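Local coordinates for protein aromatic-amino-acid:2-oxoglutarate transaminase (Candida albicans, PDB 6HND) that probably transfers amino groups between aromatic amino acids, and perhaps 2-aminoadipate, and 2-oxo acids, with pyridoxal 5'-phosphate as its cofactor, at residues 114-119 / 124-129; 283-288 / 333-338. All coordinates share one frame; numbering follows the deposited sequence.

In the fold
Contact 1 (114-119 / 124-129) lies near the surface, where the loop after strand 109-113 folds against the short helix 124-127; contact 2 (283-288 / 333-338) is buried close to the middle of the chain. Their centres are 30 Å apart, and about 19 Å separates their nearest atoms, so they do not touch. Their link through the cofactor, pyridoxal phosphate (PLP), runs across the dimer. In contact 2, Tyr283 and Thr338 bind the cofactor directly. The helix of contact 1 leads to Tyr130, whose side chain is about 9 Å from that of Arg126; the Tyr130 hydroxyl of the second subunit hydrogen-bonds to the PLP beside contact 2.

Contact 1: residues 114-119 / 124-129; sequences RHTTDP and LARGLQ
Ala125 is the residue that docks here: its amide N gives a hydrogen bond of 2.9 Å to Arg114 O (N-H...O angle 158°). Its methyl then sits close beside the same carbonyl, with Ala125 CB 3.2 Å from Arg114 O, and approaches His115 obliquely at 3.9 Å from ND1. With CG anti to its own carbonyl carbon (chi1 -59°), the His115 ring is brought round to that methyl, though the CB itself starts off away from the helix. Arg114 CG lies over one face of the His115 ring, offset toward its rim, and His48 meets the histidine edge-to-face. The strand-loop-helix connection formed here leads from strand 109-113, through helix 124-127, to Tyr130, which reaches the cofactor of the neighbouring subunit in this dimeric aminotransferase. Arg126 crosses Thr116 at about a right angle. A bend at chi3 (-72°) turns its guanidinium back to the loop, where NH2 comes 3.0 Å from Thr116 O, the oxygen lying at the edge of the group and in its plane; Thr116 CG2 is 4.0 Å from the same nitrogen. Asp123 ties the two sides further, its OD2 making a salt bridge with Arg126 NH2 and accepting from Thr116 N. Arg114 NH2 makes a salt bridge with Asp54 OD1, and its NH1 donates to His48 O, while Leu124 is buried against Ile53, Ile56 and Thr379.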
loop_
_atom_site.group_PDB
_atom_site.type_symbol
_atom_site.label_atom_id
_atom_site.label_comp_id
_atom_site.label_asym_id
_atom_site.label_seq_id
_atom_site.Cartn_x
_atom_site.Cartn_y
_atom_site.Cartn_z
ATOM N N ARG B 114 6.098 23.885 2.963
ATOM C CA ARG B 114 5.667 23.657 1.567
ATOM C C ARG B 114 6.900 23.413 0.701
ATOM O O ARG B 114 6.855 22.472 -0.123
ATOM C CB ARG B 114 4.822 24.824 1.056
ATOM C CG ARG B 114 4.224 24.601 -0.326
ATOM C CD ARG B 114 3.427 25.816 -0.776
ATOM N NE ARG B 114 2.199 25.971 0.004
ATOM C CZ ARG B 114 1.036 25.360 -0.237
ATOM N NH1 ARG B 114 0.889 24.558 -1.278
ATOM N NH2 ARG B 114 0.005 25.570 0.565
ATOM N N HIS B 115 7.974 24.181 0.903
ATOM C CA HIS B 115 9.162 24.190 0.001
ATOM C C HIS B 115 10.444 24.053 0.809
ATOM O O HIS B 115 10.538 24.712 1.854
ATOM C CB HIS B 115 9.248 25.477 -0.845
ATOM C CG HIS B 115 8.062 25.701 -1.724
ATOM N ND1 HIS B 115 7.852 24.971 -2.875
ATOM C CD2 HIS B 115 7.025 26.566 -1.619
ATOM C CE1 HIS B 115 6.757 25.408 -3.459
ATOM N NE2 HIS B 115 6.214 26.364 -2.704
ATOM N N THR B 116 11.398 23.276 0.288
ATOM C CA THR B 116 12.767 23.150 0.839
ATOM C C THR B 116 13.760 23.045 -0.316
ATOM O O THR B 116 13.353 22.563 -1.388
ATOM C CB THR B 116 12.854 21.934 1.760
ATOM O OG1 THR B 116 13.998 22.119 2.591
ATOM C CG2 THR B 116 12.960 20.631 0.995
ATOM N N THR B 117 15.013 23.450 -0.089
ATOM C CA THR B 117 16.171 23.208 -1.003
ATOM C C THR B 117 17.199 22.293 -0.315
ATOM O O THR B 117 18.295 22.092 -0.880
ATOM C CB THR B 117 16.792 24.549 -1.420
ATOM O OG1 THR B 117 17.132 25.253 -0.225
ATOM C CG2 THR B 117 15.847 25.400 -2.244
ATOM N N ASP B 118 16.888 21.781 0.879
ATOM C CA ASP B 118 17.778 20.821 1.571
ATOM C C ASP B 118 17.584 19.459 0.909
ATOM O O ASP B 118 16.513 18.877 1.031
ATOM C CB ASP B 118 17.498 20.783 3.069
ATOM C CG ASP B 118 18.443 19.858 3.815
ATOM O OD1 ASP B 118 19.017 18.965 3.173
ATOM O OD2 ASP B 118 18.604 20.040 5.030
ATOM N N PRO B 119 18.594 18.907 0.189
ATOM C CA PRO B 119 18.440 17.613 -0.482
ATOM C C PRO B 119 18.206 16.400 0.434
ATOM O O PRO B 119 18.010 15.297 -0.070
ATOM C CB PRO B 119 19.776 17.433 -1.232
ATOM C CG PRO B 119 20.750 18.332 -0.508
ATOM C CD PRO B 119 19.921 19.509 -0.048
ATOM N N LEU B 124 6.444 19.547 1.432
ATOM C CA LEU B 124 5.053 19.095 1.189
ATOM C C LEU B 124 4.693 19.274 -0.295
ATOM O O LEU B 124 3.872 18.478 -0.794
ATOM C CB LEU B 124 4.091 19.846 2.101
ATOM C CG LEU B 124 4.322 19.652 3.599
ATOM C CD1 LEU B 124 3.370 20.541 4.390
ATOM C CD2 LEU B 124 4.138 18.199 4.006
ATOM N N ALA B 125 5.298 20.235 -1.003
ATOM C CA ALA B 125 5.064 20.423 -2.460
ATOM C C ALA B 125 5.363 19.104 -3.200
ATOM O O ALA B 125 4.554 18.669 -4.057
ATOM C CB ALA B 125 5.892 21.573 -2.988
ATOM N N ARG B 126 6.452 18.443 -2.851
ATOM C CA ARG B 126 6.762 17.117 -3.447
ATOM C C ARG B 126 6.133 15.974 -2.629
ATOM O O ARG B 126 5.691 14.988 -3.253
ATOM C CB ARG B 126 8.271 17.011 -3.649
ATOM C CG ARG B 126 8.705 17.807 -4.868
ATOM C CD ARG B 126 10.182 18.031 -4.960
ATOM N NE ARG B 126 10.621 18.999 -3.967
ATOM C CZ ARG B 126 11.864 19.432 -3.880
ATOM N NH1 ARG B 126 12.756 18.986 -4.744
ATOM N NH2 ARG B 126 12.217 20.284 -2.936
ATOM N N GLY B 127 6.088 16.095 -1.298
ATOM C CA GLY B 127 5.624 15.021 -0.396
ATOM C C GLY B 127 4.165 14.675 -0.635
ATOM O O GLY B 127 3.806 13.473 -0.566
ATOM N N LEU B 128 3.353 15.693 -0.914
ATOM C CA LEU B 128 1.918 15.556 -1.217
ATOM C C LEU B 128 1.636 15.417 -2.718
ATOM O O LEU B 128 0.432 15.193 -3.081
ATOM C CB LEU B 128 1.229 16.765 -0.607
ATOM C CG LEU B 128 1.330 16.780 0.901
ATOM C CD1 LEU B 128 0.689 18.026 1.471
ATOM C CD2 LEU B 128 0.693 15.522 1.449
ATOM N N GLN B 129 2.666 15.478 -3.564
ATOM C CA GLN B 129 2.520 15.249 -5.028
ATOM C C GLN B 129 2.861 13.788 -5.367
ATOM O O GLN B 129 3.567 13.139 -4.557
ATOM C CB GLN B 129 3.403 16.226 -5.791
ATOM C CG GLN B 129 3.258 16.168 -7.304
ATOM C CD GLN B 129 1.839 16.453 -7.713
ATOM O OE1 GLN B 129 1.007 15.541 -7.818
ATOM N NE2 GLN B 129 1.556 17.725 -7.914
#

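Contact 2: residues 283-288 / 333-338; sequences YGYLTL and VLRVET. With PLP (pyridoxal-5'-phosphate), chain E.
Tyr285, within a type I turn from Tyr283 to Leu286 that is closed by the bond from Leu286 N to Tyr283 O, meets Glu337 of strand 333-338. At the start of that turn, Tyr283 CB points away from the strand and the side chain serves the cofactor: its OH is 3.1 Å from PLP O3, a hydrogen bond in which either oxygen could donate. Two residues on, Tyr285 CB points toward the strand, and chi1 of -62° sets the ring beside the backbone N, with its hydroxyl at the carboxylate. The hydroxyl donates at 2.7 Å to Glu337 OE2, which accepts through its syn lone pair, on the side of OE1. Glu337 OE1 lies near the ring plane at its edge, 3.3 Å from Tyr285 CE2, and the ring and carboxylate planes are 35° apart. The strand is part of the central, mostly parallel seven-stranded sheet of the fold-type I PLP enzymes, between strands 276-280 and 350-355. From it Arg335 extends straight out and grips the same OE2 side-on: NE at 2.8 Å on the anti side but tilted out of the carboxylate plane, NH2 at 3.1 Å from above that plane. Three donors thus hold one buried oxygen, which would probably favour a charged glutamate. Asp281 and Glu279 form further salt bridges to the arginine, and Thr150 is a second partner of the Tyr285 hydroxyl. Further along, Leu286 packs on Met402 and Tyr406. At the strand's end Thr338 OG1 donates to PLP O2P (2.5 Å) and is also hydrogen-bonded to Ser340 OG.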
loop_
_atom_site.group_PDB
_atom_site.type_symbol
_atom_site.label_atom_id
_atom_site.label_comp_id
_atom_site.label_asym_id
_atom_site.label_seq_id
_atom_site.Cartn_x
_atom_site.Cartn_y
_atom_site.Cartn_z
ATOM N N TYR B 283 13.458 -6.520 14.097
ATOM C CA TYR B 283 13.952 -6.044 15.430
ATOM C C TYR B 283 15.335 -6.616 15.781
ATOM O O TYR B 283 15.660 -6.639 16.984
ATOM C CB TYR B 283 12.943 -6.397 16.533
ATOM C CG TYR B 283 12.203 -7.670 16.234
ATOM C CD1 TYR B 283 12.915 -8.793 15.875
ATOM C CD2 TYR B 283 10.818 -7.724 16.217
ATOM C CE1 TYR B 283 12.269 -9.955 15.518
ATOM C CE2 TYR B 283 10.153 -8.877 15.833
ATOM C CZ TYR B 283 10.892 -9.991 15.470
ATOM O OH TYR B 283 10.315 -11.174 15.113
ATOM N N GLY B 284 16.141 -6.987 14.778
ATOM C CA GLY B 284 17.514 -7.484 14.962
ATOM C C GLY B 284 18.420 -6.392 15.493
ATOM O O GLY B 284 19.546 -6.708 15.910
ATOM N N TYR B 285 17.972 -5.141 15.454
ATOM C CA TYR B 285 18.747 -4.002 16.004
ATOM C C TYR B 285 18.565 -3.976 17.522
ATOM O O TYR B 285 19.448 -3.437 18.210
ATOM C CB TYR B 285 18.380 -2.669 15.353
ATOM C CG TYR B 285 18.666 -2.636 13.880
ATOM C CD1 TYR B 285 19.969 -2.584 13.434
ATOM C CD2 TYR B 285 17.655 -2.652 12.934
ATOM C CE1 TYR B 285 20.273 -2.559 12.090
ATOM C CE2 TYR B 285 17.951 -2.624 11.577
ATOM C CZ TYR B 285 19.268 -2.588 11.154
ATOM O OH TYR B 285 19.622 -2.584 9.842
ATOM N N LEU B 286 17.482 -4.574 18.028
ATOM C CA LEU B 286 17.194 -4.641 19.491
ATOM C C LEU B 286 17.934 -5.844 20.079
ATOM O O LEU B 286 17.297 -6.854 20.348
ATOM C CB LEU B 286 15.681 -4.713 19.686
ATOM C CG LEU B 286 14.904 -3.574 19.022
ATOM C CD1 LEU B 286 13.405 -3.813 19.130
ATOM C CD2 LEU B 286 15.286 -2.210 19.605
ATOM N N THR B 287 19.260 -5.736 20.210
ATOM C CA THR B 287 20.148 -6.808 20.727
ATOM C C THR B 287 20.007 -6.793 22.250
ATOM O O THR B 287 19.940 -5.692 22.811
ATOM C CB THR B 287 21.599 -6.632 20.249
ATOM O OG1 THR B 287 22.054 -5.357 20.717
ATOM C CG2 THR B 287 21.737 -6.701 18.744
ATOM N N LEU B 288 19.917 -7.965 22.882
ATOM C CA LEU B 288 19.633 -8.080 24.337
ATOM C C LEU B 288 20.762 -8.861 24.989
ATOM O O LEU B 288 21.012 -9.995 24.583
ATOM C CB LEU B 288 18.289 -8.787 24.535
ATOM C CG LEU B 288 17.122 -8.269 23.704
ATOM C CD1 LEU B 288 15.903 -9.149 23.901
ATOM C CD2 LEU B 288 16.802 -6.828 24.050
ATOM N N VAL B 333 20.481 -12.883 -1.821
ATOM C CA VAL B 333 19.789 -12.412 -0.587
ATOM C C VAL B 333 18.909 -11.201 -0.897
ATOM O O VAL B 333 19.397 -10.209 -1.529
ATOM C CB VAL B 333 20.802 -12.044 0.508
ATOM C CG1 VAL B 333 20.147 -11.414 1.726
ATOM C CG2 VAL B 333 21.610 -13.267 0.903
ATOM N N LEU B 334 17.688 -11.233 -0.371
ATOM C CA LEU B 334 16.808 -10.048 -0.293
ATOM C C LEU B 334 16.547 -9.781 1.189
ATOM O O LEU B 334 15.962 -10.660 1.853
ATOM C CB LEU B 334 15.511 -10.357 -1.055
ATOM C CG LEU B 334 14.543 -9.191 -1.207
ATOM C CD1 LEU B 334 13.627 -9.432 -2.391
ATOM C CD2 LEU B 334 13.735 -8.990 0.076
ATOM N N ARG B 335 16.959 -8.624 1.692
ATOM C CA ARG B 335 16.728 -8.263 3.125
ATOM C C ARG B 335 15.440 -7.437 3.254
ATOM O O ARG B 335 15.303 -6.407 2.542
ATOM C CB ARG B 335 17.899 -7.484 3.722
ATOM C CG ARG B 335 17.620 -7.014 5.140
ATOM C CD ARG B 335 18.745 -6.167 5.696
ATOM N NE ARG B 335 18.538 -5.695 7.063
ATOM C CZ ARG B 335 18.725 -6.413 8.160
ATOM N NH1 ARG B 335 19.082 -7.682 8.079
ATOM N NH2 ARG B 335 18.519 -5.853 9.344
ATOM N N VAL B 336 14.534 -7.865 4.130
ATOM C CA VAL B 336 13.305 -7.090 4.458
ATOM C C VAL B 336 13.490 -6.297 5.757
ATOM O O VAL B 336 13.761 -6.912 6.815
ATOM C CB VAL B 336 12.104 -8.046 4.548
ATOM C CG1 VAL B 336 10.819 -7.302 4.921
ATOM C CG2 VAL B 336 11.957 -8.790 3.236
ATOM N N GLU B 337 13.295 -4.987 5.687
ATOM C CA GLU B 337 13.281 -4.083 6.862
ATOM C C GLU B 337 11.894 -3.447 7.012
ATOM O O GLU B 337 11.139 -3.446 6.012
ATOM C CB GLU B 337 14.326 -2.981 6.702
ATOM C CG GLU B 337 15.751 -3.470 6.834
ATOM C CD GLU B 337 16.556 -2.926 8.006
ATOM O OE1 GLU B 337 15.992 -2.253 8.911
ATOM O OE2 GLU B 337 17.733 -3.202 8.024
ATOM N N THR B 338 11.593 -2.936 8.217
ATOM C CA THR B 338 10.366 -2.157 8.533
ATOM C C THR B 338 10.697 -1.053 9.554
ATOM O O THR B 338 11.681 -1.209 10.332
ATOM C CB THR B 338 9.240 -3.088 9.010
ATOM O OG1 THR B 338 8.016 -2.388 9.268
ATOM C CG2 THR B 338 9.626 -3.838 10.262
HETATM N N1 PLP E . 7.932 -10.391 10.202
HETATM C C2 PLP E . 8.125 -10.609 11.497
HETATM C C2A PLP E . 9.069 -11.702 11.867
HETATM C C3 PLP E . 7.481 -9.803 12.475
HETATM O O3 PLP E . 7.707 -10.050 13.801
HETATM C C4 PLP E . 6.605 -8.765 12.060
HETATM C C4A PLP E . 6.012 -7.863 13.075
HETATM C C5 PLP E . 6.440 -8.559 10.673
HETATM C C6 PLP E . 7.102 -9.400 9.812
HETATM C C5A PLP E . 5.470 -7.560 10.098
HETATM O O4P PLP E . 5.894 -6.172 10.159
HETATM P P PLP E . 4.984 -5.023 9.467
HETATM O O1P PLP E . 4.389 -5.628 8.201
HETATM O O2P PLP E . 6.014 -3.913 9.269
HETATM O O3P PLP E . 3.923 -4.664 10.457
#